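Long-range contacts in protein HRI1 (Saccharomyces cerevisiae, PDB 3RBY), which is non-essential and of unknown function but interacts with HRR25 and may interact with SEC72: residues L6-F11 and E19-L24; L36-K41 and F49-A54; E164-L169 and G179-K184; F194-E199 and E206-Y211. One frame throughout, in Å; residues are numbered along the deposited sequence.

Contact 1: L6-F11 and E19-L24; sequences LKRLLF and ERTFTL
Arg8 and Glu19 meet because both send CG trans to the backbone nitrogen (chi1 -173° and 179°) and then fold, Arg8 at chi3 and Glu19 at chi2. The pairing lies where strand 4-12 of the antiparallel sheet is joined by the chain leading into strand 24-27, with Lys7 and Leu24 as a non-hydrogen-bonded antiparallel pair. Glu19 OE1 comes over one face of the Arg8 guanidinium and forms a salt bridge with NH1, whose exact place is less certain. Glu19 OE2 takes two bonds from Thr21: the backbone N at 3.0 Å, on the anti lone pair, and OG1 from above the carboxylate plane. An alanine here in place of Glu19 would probably leave Thr21 N and OG1 without their shared acceptor and Arg8 without one of its carboxylates. Glu52 is a second salt-bridge partner of Arg8. Along the backbone, Arg8 N donates to Thr23 O (3.0 Å, 163°), while Thr23 CB packs on Arg8 CB at 3.8 Å. Leu24 CD2 lies 3.8 Å from Lys7 CB. Two waters lie between the segments: one accepts from Lys7 NZ and lies close to Thr21 O, and the other accepts from Thr23 N at 2.9 Å and lies 2.8 Å from Arg8 O.

Contact 2: L36-K41 and F49-A54; sequences LRPFVK and FPFEWA
Arg37, Phe39 and Glu52 bury the most surface where strands 33-38 and 51-57 pair antiparallel. A beta bulge shifts the register by one residue between the Leu36-Ala54 and Pro38-Phe51 pairs, and the second strand turns a corner at Glu52. Arg37 O accepts a nearly straight bond from Glu52 N (2.9 Å, 166°). The Arg37 side chain runs extended from CG to NE beside Trp53, its CB 3.1 Å from Trp53 O, and its guanidinium stands at 80° to the indole, with NH1 at the ring edge. That NH1 also forms a salt bridge with Glu128, whereas Glu52 OE1 pairs with Arg8. Phe39, with CG trans to its carbonyl carbon (chi1 -67°), turns its ring back over the corner: Glu52 N sits over one face near the rim, CZ is 3.3 Å from Glu52 CA, and CE2 is 3.4 Å from Glu52 CB. An alanine in place of Phe39 is likely to leave a gap against the Glu52 backbone and CB. Phe39 N donates to Pro50 O at 3.2 Å, and Pro50 centres an inverse gamma turn. A water bridges the two charged ends, accepting from Arg37 NH1 at 3.0 Å and donating to Glu52 OE1.

Contact 3: E164-L169 and G179-K184; sequences EAYDGL and GFLSQK
Lys184 reaches back across the end of strand 166-173 to Asp167, and its side chain can be followed atom by atom. CB lies 3.4 Å from Ala165 O, the same oxygen that accepts a bond from Lys184 N. CG passes Glu164 O and the carbonyl carbon of Ala165. After a bend at chi2, CD and CE continue past Glu164 O, although the model is too tight there for the spacing to carry weight. A further turn at chi4, about the CD-CE bond, swings NZ to Asp167 OD2, which it meets at 3.1 Å on the syn side, somewhat out of the carboxylate plane, in a salt bridge at the exposed margin of the contact.

On the face that carries Asp167, Ser182 OG approaches Asp167 CB at 3.3 Å, and the Phe180 ring folds over the neighbouring strand. Gly168 CA lies over one face of this ring in a CH-pi contact, 4.0 Å from its centroid, and Leu169 CB touches Phe180 CE1 at 3.6 Å. Trp79 meets the Phe180 ring edge-to-face. On the other face of the sheet, Tyr166 CD1 packs on Leu181 CD1 at 3.5 Å, while Tyr166 CE1 touches Gln183 CG. Tyr166 and Gln183 run side by side, pointing the same way, and both polar ends bond to Glu214.

Paired backbone bonds join Asp167 with Ser182 and Leu169 with Phe180; the bond from Ser182 N to Asp167 O is the straightest, at 173°. With strand directions 176° apart, this regular ladder is that of an antiparallel beta hairpin, formed by strands 166-173 and 176-183 within the C-terminal sheet.

Contact 4: F194-E199 and E206-Y211; sequences FIRLLE and EFLLSY
A beta hairpin of strands 192-199 and 205-211 brings Phe194, Arg196 and Leu198 opposite Tyr211, Leu209 and Glu206 in hydrogen-bonded antiparallel pairs. At one end Phe194 N donates to Tyr211 O (2.8 Å) in the carbonyl plane, and Tyr211 N returns the bond to Phe194 O. At the other, Leu198 and Glu206 exchange a similar pair. The side chains of Phe194 and Tyr211 lie alongside each other, CD2 of the former 4.1 Å from CD1 of the latter, and both rings also meet Phe51.

Between these ends a classic beta bulge sets Leu208 and Leu209 together against Arg196. Arg196 O accepts from Leu208 N at 2.9 Å and, weakly, from Leu209 N, while Arg196 N gives a straight bond to Leu209 O (173°). Leu209 CB packs on Arg196 CB at 4.0 Å, and Leu209 CD1 lies over one face of the guanidinium, offset toward the rim. Bends at chi2 and chi3 bring Arg196 NH1 to Phe22 O and NH2 to Gln178 OE1, and Phe22 adds a cation-pi contact.

On the opposite sheet face Leu197 runs beside Phe207. Leu197 CD2 sits over the middle of the Phe207 ring, 4.0 Å from the centroid and 5° off the normal, while Leu197 CG touches Phe207 CE1 at 3.9 Å. Ile195 CG2 approaches the edge of that ring, 4.3 Å from Phe207 CE1.

Contacts 1 and 2 belong to the N-terminal antiparallel sheet, although 19-24 is largely loop, and contacts 3 and 4 to the C-terminal one. Contact 1 is the most buried, with waters and an ionic cluster inside it; the others are partly buried, and contact 3 places its salt bridge at an exposed margin. Arg20 O of contact 1 probably bonds to Val40 N of contact 2, and both contacts touch the second subunit, which contacts 3 and 4 do not. Contacts 3 and 4 share a sheet through adjacent strands, Gly179 beside Ile195. Contact 4, largely apolar and bulged like contact 2, faces the other sheet, where Arg196 packs on Pro38. Contacts 1 and 3 do not touch, their centres about 24 Å apart.

Contact 1: L6-F11 and E19-L24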
# COMPACT_ATOMS: atom_id res chain seq x y z
N LEU A 6 -4.73 -9.31 3.43
CA LEU A 6 -4.81 -7.89 3.09
C LEU A 6 -4.38 -6.94 4.22
O LEU A 6 -4.72 -7.13 5.39
CB LEU A 6 -6.21 -7.52 2.60
CG LEU A 6 -6.61 -8.42 1.42
CD1 LEU A 6 -7.44 -9.57 1.94
CD2 LEU A 6 -7.36 -7.64 0.34
N LYS A 7 -3.62 -5.91 3.84
CA LYS A 7 -3.14 -4.90 4.76
C LYS A 7 -4.00 -3.65 4.56
O LYS A 7 -4.17 -3.19 3.43
CB LYS A 7 -1.68 -4.59 4.47
CG LYS A 7 -0.97 -3.80 5.55
CD LYS A 7 -1.10 -2.29 5.35
CE LYS A 7 -0.64 -1.54 6.62
NZ LYS A 7 -0.76 -0.06 6.51
N ARG A 8 -4.59 -3.13 5.64
CA ARG A 8 -5.45 -1.96 5.46
C ARG A 8 -4.58 -0.71 5.28
O ARG A 8 -3.61 -0.53 6.01
CB ARG A 8 -6.43 -1.78 6.62
CG ARG A 8 -7.41 -0.66 6.33
CD ARG A 8 -8.72 -0.75 7.10
NE ARG A 8 -8.56 -0.60 8.55
CZ ARG A 8 -8.34 0.55 9.16
NH1 ARG A 8 -8.22 1.65 8.42
NH2 ARG A 8 -8.21 0.62 10.48
N LEU A 9 -4.96 0.11 4.30
CA LEU A 9 -4.22 1.33 3.92
C LEU A 9 -4.87 2.59 4.47
O LEU A 9 -4.18 3.58 4.73
CB LEU A 9 -4.14 1.45 2.40
CG LEU A 9 -3.38 0.33 1.69
CD1 LEU A 9 -3.54 0.45 0.16
CD2 LEU A 9 -1.91 0.34 2.11
N LEU A 10 -6.20 2.57 4.59
CA LEU A 10 -6.91 3.68 5.21
C LEU A 10 -8.31 3.29 5.63
O LEU A 10 -8.90 2.38 5.05
CB LEU A 10 -6.95 4.92 4.29
CG LEU A 10 -7.97 4.97 3.15
CD1 LEU A 10 -9.37 5.37 3.67
CD2 LEU A 10 -7.51 5.96 2.10
N PHE A 11 -8.80 4.01 6.63
CA PHE A 11 -10.17 3.93 7.13
C PHE A 11 -10.76 5.34 7.01
O PHE A 11 -10.08 6.32 7.35
CB PHE A 11 -10.15 3.51 8.61
CG PHE A 11 -11.50 3.18 9.17
CD1 PHE A 11 -12.56 2.84 8.34
CD2 PHE A 11 -11.72 3.20 10.54
CE1 PHE A 11 -13.81 2.54 8.86
CE2 PHE A 11 -12.97 2.90 11.07
CZ PHE A 11 -14.02 2.57 10.23
N GLU A 19 -5.09 6.42 9.04
CA GLU A 19 -4.83 5.01 9.32
C GLU A 19 -4.03 4.92 10.61
O GLU A 19 -2.80 5.11 10.59
CB GLU A 19 -4.10 4.32 8.14
CG GLU A 19 -3.77 2.85 8.39
CD GLU A 19 -5.01 2.05 8.77
OE1 GLU A 19 -5.75 1.62 7.84
OE2 GLU A 19 -5.27 1.87 9.98
N ARG A 20 -4.72 4.62 11.72
CA ARG A 20 -4.06 4.57 13.03
C ARG A 20 -3.60 3.17 13.42
O ARG A 20 -3.02 2.97 14.50
CB ARG A 20 -4.98 5.17 14.13
CG ARG A 20 -5.30 6.68 13.97
CD ARG A 20 -5.78 7.34 15.29
NE ARG A 20 -4.84 7.09 16.39
CZ ARG A 20 -5.15 6.45 17.52
NH1 ARG A 20 -4.22 6.24 18.44
NH2 ARG A 20 -6.39 6.03 17.72
N THR A 21 -3.84 2.19 12.55
CA THR A 21 -3.59 0.78 12.90
C THR A 21 -2.57 0.11 11.99
O THR A 21 -2.27 0.62 10.90
CB THR A 21 -4.87 -0.05 12.75
OG1 THR A 21 -5.15 -0.22 11.36
CG2 THR A 21 -6.05 0.64 13.41
N PHE A 22 -2.17 -1.10 12.38
CA PHE A 22 -1.42 -2.00 11.52
C PHE A 22 -2.32 -3.21 11.27
O PHE A 22 -2.04 -4.32 11.74
CB PHE A 22 -0.12 -2.44 12.20
CG PHE A 22 0.68 -3.44 11.41
CD1 PHE A 22 1.71 -4.14 12.00
CD2 PHE A 22 0.38 -3.68 10.08
CE1 PHE A 22 2.45 -5.06 11.27
CE2 PHE A 22 1.11 -4.59 9.35
CZ PHE A 22 2.15 -5.29 9.94
N THR A 23 -3.42 -2.99 10.54
CA THR A 23 -4.45 -3.98 10.33
C THR A 23 -4.10 -4.97 9.21
O THR A 23 -3.72 -4.57 8.09
CB THR A 23 -5.78 -3.30 10.01
OG1 THR A 23 -6.25 -2.63 11.18
CG2 THR A 23 -6.84 -4.33 9.53
N LEU A 24 -4.27 -6.25 9.50
CA LEU A 24 -4.15 -7.31 8.52
C LEU A 24 -5.43 -8.13 8.59
O LEU A 24 -5.86 -8.50 9.69
CB LEU A 24 -2.94 -8.20 8.83
CG LEU A 24 -1.52 -7.71 8.47
CD1 LEU A 24 -0.45 -8.70 8.89
CD2 LEU A 24 -1.39 -7.43 6.98
O HOH W 1 -0.06 0.28 9.13
O HOH W 2 -3.18 -0.72 8.78

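Contact 2: L36-K41 and F49-A54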
# COMPACT_ATOMS: atom_id res chain seq x y z
N LEU A 36 -7.24 -8.38 12.76
CA LEU A 36 -6.68 -7.76 13.98
C LEU A 36 -6.26 -6.34 13.65
O LEU A 36 -5.60 -6.10 12.62
CB LEU A 36 -5.50 -8.57 14.52
CG LEU A 36 -5.86 -10.01 14.87
CD1 LEU A 36 -4.66 -10.77 15.46
CD2 LEU A 36 -7.06 -10.04 15.82
N ARG A 37 -6.65 -5.38 14.49
CA ARG A 37 -6.42 -3.96 14.17
C ARG A 37 -5.69 -3.19 15.28
O ARG A 37 -6.18 -2.17 15.77
CB ARG A 37 -7.75 -3.29 13.78
CG ARG A 37 -8.56 -4.17 12.77
CD ARG A 37 -9.69 -3.45 12.02
NE ARG A 37 -10.15 -4.29 10.92
CZ ARG A 37 -11.06 -3.96 10.01
NH1 ARG A 37 -11.65 -2.77 10.04
NH2 ARG A 37 -11.37 -4.82 9.04
N PRO A 38 -4.49 -3.67 15.65
CA PRO A 38 -3.73 -3.02 16.73
C PRO A 38 -3.36 -1.60 16.33
O PRO A 38 -3.00 -1.39 15.18
CB PRO A 38 -2.47 -3.89 16.83
CG PRO A 38 -2.30 -4.45 15.44
CD PRO A 38 -3.69 -4.64 14.88
N PHE A 39 -3.47 -0.64 17.25
CA PHE A 39 -2.96 0.71 17.00
C PHE A 39 -1.45 0.69 16.84
O PHE A 39 -0.77 -0.14 17.46
CB PHE A 39 -3.29 1.64 18.16
CG PHE A 39 -4.75 1.91 18.33
CD1 PHE A 39 -5.41 1.48 19.48
CD2 PHE A 39 -5.45 2.59 17.35
CE1 PHE A 39 -6.77 1.75 19.63
CE2 PHE A 39 -6.80 2.85 17.49
CZ PHE A 39 -7.47 2.44 18.62
N VAL A 40 -0.92 1.61 16.03
CA VAL A 40 0.54 1.72 15.88
C VAL A 40 1.13 2.55 17.01
O VAL A 40 2.15 2.18 17.62
CB VAL A 40 0.94 2.36 14.54
CG1 VAL A 40 2.44 2.56 14.50
CG2 VAL A 40 0.47 1.48 13.37
N LYS A 41 0.46 3.68 17.29
CA LYS A 41 0.83 4.57 18.38
C LYS A 41 -0.35 4.79 19.34
O LYS A 41 -1.01 5.84 19.31
CB LYS A 41 1.36 5.89 17.83
CG LYS A 41 2.67 5.76 17.07
CD LYS A 41 3.20 7.12 16.62
CE LYS A 41 3.74 7.05 15.19
NZ LYS A 41 4.01 8.41 14.61
N PHE A 49 -6.12 -1.75 26.03
CA PHE A 49 -6.65 -2.53 24.91
C PHE A 49 -6.24 -1.89 23.58
O PHE A 49 -7.03 -1.17 22.96
CB PHE A 49 -8.18 -2.56 24.98
CG PHE A 49 -8.81 -3.50 23.99
CD1 PHE A 49 -8.56 -4.86 24.07
CD2 PHE A 49 -9.65 -3.02 22.99
CE1 PHE A 49 -9.13 -5.73 23.16
CE2 PHE A 49 -10.23 -3.89 22.08
CZ PHE A 49 -9.98 -5.25 22.16
N PRO A 50 -4.99 -2.13 23.20
CA PRO A 50 -4.36 -1.46 22.06
C PRO A 50 -4.87 -1.96 20.72
O PRO A 50 -4.08 -2.39 19.87
CB PRO A 50 -2.88 -1.82 22.22
CG PRO A 50 -2.89 -3.12 22.94
CD PRO A 50 -4.07 -3.06 23.87
N PHE A 51 -6.18 -1.91 20.53
CA PHE A 51 -6.79 -2.28 19.26
C PHE A 51 -7.92 -1.34 18.93
O PHE A 51 -8.72 -1.00 19.82
CB PHE A 51 -7.38 -3.69 19.34
CG PHE A 51 -6.38 -4.74 19.72
CD1 PHE A 51 -6.21 -5.12 21.04
CD2 PHE A 51 -5.62 -5.36 18.74
CE1 PHE A 51 -5.29 -6.10 21.38
CE2 PHE A 51 -4.71 -6.34 19.07
CZ PHE A 51 -4.53 -6.71 20.39
N GLU A 52 -8.02 -0.94 17.67
CA GLU A 52 -9.12 -0.11 17.21
C GLU A 52 -10.33 -1.03 17.17
O GLU A 52 -11.46 -0.61 17.46
CB GLU A 52 -8.75 0.59 15.91
CG GLU A 52 -9.95 1.05 15.09
CD GLU A 52 -9.55 1.57 13.72
OE1 GLU A 52 -9.72 0.84 12.73
OE2 GLU A 52 -9.06 2.72 13.64
N TRP A 53 -10.09 -2.29 16.81
CA TRP A 53 -11.14 -3.29 16.73
C TRP A 53 -10.56 -4.65 16.34
O TRP A 53 -9.39 -4.75 15.99
CB TRP A 53 -12.13 -2.82 15.66
CG TRP A 53 -13.40 -3.61 15.62
CD1 TRP A 53 -14.00 -4.24 16.67
CD2 TRP A 53 -14.22 -3.87 14.48
NE1 TRP A 53 -15.15 -4.87 16.25
CE2 TRP A 53 -15.31 -4.65 14.91
CE3 TRP A 53 -14.15 -3.50 13.13
CZ2 TRP A 53 -16.31 -5.08 14.04
CZ3 TRP A 53 -15.15 -3.93 12.27
CH2 TRP A 53 -16.21 -4.71 12.73
N ALA A 54 -11.39 -5.68 16.42
CA ALA A 54 -10.97 -7.04 16.08
C ALA A 54 -12.19 -7.93 15.88
O ALA A 54 -13.15 -7.86 16.64
CB ALA A 54 -10.06 -7.61 17.15
O HOH W 3 -11.54 -0.81 12.32

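Contact 3: E164-L169 and G179-K184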
# COMPACT_ATOMS: atom_id res chain seq x y z
N GLU A 164 -15.95 -25.86 25.58
CA GLU A 164 -17.23 -25.20 25.77
C GLU A 164 -17.06 -23.83 26.41
O GLU A 164 -17.90 -22.94 26.24
CB GLU A 164 -18.18 -26.07 26.60
CG GLU A 164 -17.51 -26.82 27.76
CD GLU A 164 -18.49 -27.25 28.85
OE1 GLU A 164 -18.05 -27.38 30.02
OE2 GLU A 164 -19.69 -27.47 28.56
N ALA A 165 -15.97 -23.67 27.15
CA ALA A 165 -15.70 -22.43 27.88
C ALA A 165 -15.01 -21.35 27.03
O ALA A 165 -14.82 -20.21 27.50
CB ALA A 165 -14.88 -22.72 29.13
N TYR A 166 -14.63 -21.70 25.80
CA TYR A 166 -13.84 -20.79 24.97
C TYR A 166 -14.30 -20.71 23.53
O TYR A 166 -14.78 -21.69 22.96
CB TYR A 166 -12.39 -21.25 24.93
CG TYR A 166 -11.61 -21.01 26.18
CD1 TYR A 166 -10.95 -19.80 26.40
CD2 TYR A 166 -11.49 -22.01 27.14
CE1 TYR A 166 -10.22 -19.59 27.55
CE2 TYR A 166 -10.76 -21.81 28.29
CZ TYR A 166 -10.12 -20.59 28.49
OH TYR A 166 -9.39 -20.39 29.64
N ASP A 167 -14.12 -19.53 22.95
CA ASP A 167 -14.13 -19.35 21.50
C ASP A 167 -12.71 -19.06 21.02
O ASP A 167 -11.96 -18.33 21.68
CB ASP A 167 -15.06 -18.21 21.12
CG ASP A 167 -16.52 -18.54 21.35
OD1 ASP A 167 -17.28 -17.63 21.72
OD2 ASP A 167 -16.90 -19.72 21.16
N GLY A 168 -12.33 -19.61 19.87
CA GLY A 168 -10.99 -19.39 19.35
C GLY A 168 -10.77 -19.83 17.91
O GLY A 168 -11.29 -20.87 17.49
N LEU A 169 -9.99 -19.05 17.17
CA LEU A 169 -9.69 -19.33 15.77
C LEU A 169 -8.26 -18.89 15.49
O LEU A 169 -7.87 -17.77 15.83
CB LEU A 169 -10.62 -18.49 14.88
CG LEU A 169 -11.41 -19.08 13.72
CD1 LEU A 169 -11.29 -18.20 12.50
CD2 LEU A 169 -11.01 -20.51 13.40
N GLY A 179 -4.60 -15.01 15.22
CA GLY A 179 -5.45 -15.83 16.05
C GLY A 179 -6.15 -15.07 17.17
O GLY A 179 -5.71 -13.99 17.58
N PHE A 180 -7.25 -15.64 17.66
CA PHE A 180 -7.87 -15.15 18.89
C PHE A 180 -8.26 -16.31 19.82
O PHE A 180 -8.34 -17.47 19.39
CB PHE A 180 -9.06 -14.23 18.60
CG PHE A 180 -10.39 -14.95 18.51
CD1 PHE A 180 -10.80 -15.56 17.32
CD2 PHE A 180 -11.25 -14.98 19.61
CE1 PHE A 180 -12.03 -16.21 17.24
CE2 PHE A 180 -12.49 -15.63 19.52
CZ PHE A 180 -12.88 -16.24 18.33
N LEU A 181 -8.43 -15.99 21.10
CA LEU A 181 -8.97 -16.91 22.10
C LEU A 181 -9.77 -16.07 23.09
O LEU A 181 -9.22 -15.16 23.72
CB LEU A 181 -7.86 -17.69 22.82
CG LEU A 181 -8.29 -18.72 23.88
CD1 LEU A 181 -9.28 -19.75 23.29
CD2 LEU A 181 -7.07 -19.41 24.51
N SER A 182 -11.07 -16.32 23.21
CA SER A 182 -11.90 -15.57 24.13
C SER A 182 -12.63 -16.48 25.12
O SER A 182 -12.99 -17.63 24.79
CB SER A 182 -12.91 -14.72 23.36
OG SER A 182 -13.89 -15.53 22.74
N GLN A 183 -12.82 -15.98 26.34
CA GLN A 183 -13.59 -16.71 27.35
C GLN A 183 -15.07 -16.50 27.13
O GLN A 183 -15.55 -15.36 27.14
CB GLN A 183 -13.23 -16.22 28.74
CG GLN A 183 -11.91 -16.71 29.24
CD GLN A 183 -11.56 -16.07 30.56
OE1 GLN A 183 -12.32 -15.26 31.09
NE2 GLN A 183 -10.40 -16.43 31.11
N LYS A 184 -15.80 -17.59 26.94
CA LYS A 184 -17.23 -17.53 26.65
C LYS A 184 -18.00 -16.67 27.64
O LYS A 184 -18.69 -15.73 27.26
CB LYS A 184 -17.83 -18.93 26.59
CG LYS A 184 -17.62 -19.64 25.26
CD LYS A 184 -18.86 -20.44 24.86
CE LYS A 184 -18.51 -21.50 23.83
NZ LYS A 184 -19.17 -21.24 22.52

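Contact 4: F194-E199 and E206-Y211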
# COMPACT_ATOMS: atom_id res chain seq x y z
N PHE A 194 -5.05 -12.43 21.73
CA PHE A 194 -4.77 -12.37 20.30
C PHE A 194 -3.29 -12.63 20.07
O PHE A 194 -2.46 -12.35 20.93
CB PHE A 194 -5.09 -11.00 19.72
CG PHE A 194 -6.50 -10.54 19.96
CD1 PHE A 194 -7.56 -11.08 19.23
CD2 PHE A 194 -6.77 -9.56 20.92
CE1 PHE A 194 -8.88 -10.65 19.46
CE2 PHE A 194 -8.08 -9.13 21.15
CZ PHE A 194 -9.13 -9.67 20.42
N ILE A 195 -2.97 -13.17 18.91
CA ILE A 195 -1.58 -13.26 18.51
C ILE A 195 -1.44 -12.97 17.02
O ILE A 195 -2.35 -13.27 16.22
CB ILE A 195 -1.00 -14.63 18.79
CG1 ILE A 195 -1.85 -15.69 18.10
CG2 ILE A 195 -0.96 -14.89 20.29
CD1 ILE A 195 -1.11 -16.99 17.85
N ARG A 196 -0.32 -12.35 16.68
CA ARG A 196 0.10 -12.21 15.30
C ARG A 196 1.51 -12.78 15.29
O ARG A 196 2.39 -12.28 15.98
CB ARG A 196 0.11 -10.76 14.87
CG ARG A 196 -0.78 -10.49 13.68
CD ARG A 196 -0.06 -9.70 12.62
NE ARG A 196 -0.05 -8.28 12.92
CZ ARG A 196 -1.07 -7.44 12.76
NH1 ARG A 196 -0.89 -6.16 13.05
NH2 ARG A 196 -2.26 -7.83 12.32
N LEU A 197 1.69 -13.85 14.53
CA LEU A 197 2.93 -14.59 14.56
C LEU A 197 3.49 -14.60 13.15
O LEU A 197 2.73 -14.72 12.19
CB LEU A 197 2.66 -16.02 15.00
CG LEU A 197 3.26 -16.61 16.27
CD1 LEU A 197 2.94 -18.09 16.28
CD2 LEU A 197 4.78 -16.38 16.35
N LEU A 198 4.81 -14.49 13.02
CA LEU A 198 5.44 -14.51 11.71
C LEU A 198 6.55 -15.55 11.69
O LEU A 198 7.45 -15.52 12.53
CB LEU A 198 6.00 -13.12 11.36
CG LEU A 198 6.74 -12.92 10.03
CD1 LEU A 198 5.81 -13.09 8.84
CD2 LEU A 198 7.40 -11.53 10.00
N GLU A 199 6.46 -16.49 10.75
CA GLU A 199 7.56 -17.43 10.53
C GLU A 199 8.55 -16.81 9.55
O GLU A 199 8.26 -16.66 8.36
CB GLU A 199 7.08 -18.80 10.03
CG GLU A 199 8.24 -19.70 9.57
CD GLU A 199 7.79 -21.08 9.10
OE1 GLU A 199 8.39 -21.62 8.13
OE2 GLU A 199 6.84 -21.64 9.70
N GLU A 206 8.21 -15.41 15.15
CA GLU A 206 8.36 -14.27 16.02
C GLU A 206 7.01 -13.61 16.25
O GLU A 206 6.17 -13.56 15.34
CB GLU A 206 9.39 -13.30 15.41
CG GLU A 206 9.06 -11.82 15.56
CD GLU A 206 10.19 -10.92 15.04
OE1 GLU A 206 10.04 -9.68 15.13
OE2 GLU A 206 11.22 -11.47 14.56
N PHE A 207 6.78 -13.14 17.47
CA PHE A 207 5.51 -12.50 17.85
C PHE A 207 5.51 -11.04 17.50
O PHE A 207 6.21 -10.25 18.12
CB PHE A 207 5.26 -12.64 19.36
CG PHE A 207 4.89 -14.04 19.79
CD1 PHE A 207 3.57 -14.47 19.74
CD2 PHE A 207 5.86 -14.93 20.22
CE1 PHE A 207 3.22 -15.77 20.12
CE2 PHE A 207 5.52 -16.23 20.60
CZ PHE A 207 4.20 -16.65 20.55
N LEU A 208 4.71 -10.67 16.51
CA LEU A 208 4.58 -9.27 16.15
C LEU A 208 3.66 -8.58 17.15
O LEU A 208 3.70 -7.36 17.34
CB LEU A 208 4.00 -9.14 14.75
CG LEU A 208 4.83 -9.79 13.64
CD1 LEU A 208 4.30 -9.35 12.29
CD2 LEU A 208 6.32 -9.45 13.79
N LEU A 209 2.82 -9.40 17.78
CA LEU A 209 1.80 -8.90 18.68
C LEU A 209 1.30 -10.09 19.50
O LEU A 209 1.25 -11.23 19.02
CB LEU A 209 0.70 -8.24 17.87
CG LEU A 209 -0.73 -8.06 18.34
CD1 LEU A 209 -1.49 -7.45 17.19
CD2 LEU A 209 -1.37 -9.39 18.73
N SER A 210 0.98 -9.81 20.76
CA SER A 210 0.57 -10.84 21.71
C SER A 210 -0.15 -10.19 22.88
O SER A 210 0.47 -9.51 23.70
CB SER A 210 1.78 -11.63 22.20
OG SER A 210 1.43 -12.47 23.29
N TYR A 211 -1.46 -10.39 22.94
CA TYR A 211 -2.30 -9.74 23.92
C TYR A 211 -3.09 -10.78 24.70
O TYR A 211 -3.75 -11.64 24.11
CB TYR A 211 -3.25 -8.78 23.24
CG TYR A 211 -4.15 -8.05 24.20
CD1 TYR A 211 -5.32 -8.63 24.65
CD2 TYR A 211 -3.81 -6.79 24.68
CE1 TYR A 211 -6.15 -7.97 25.53
CE2 TYR A 211 -4.64 -6.11 25.57
CZ TYR A 211 -5.81 -6.71 26.00
OH TYR A 211 -6.66 -6.06 26.88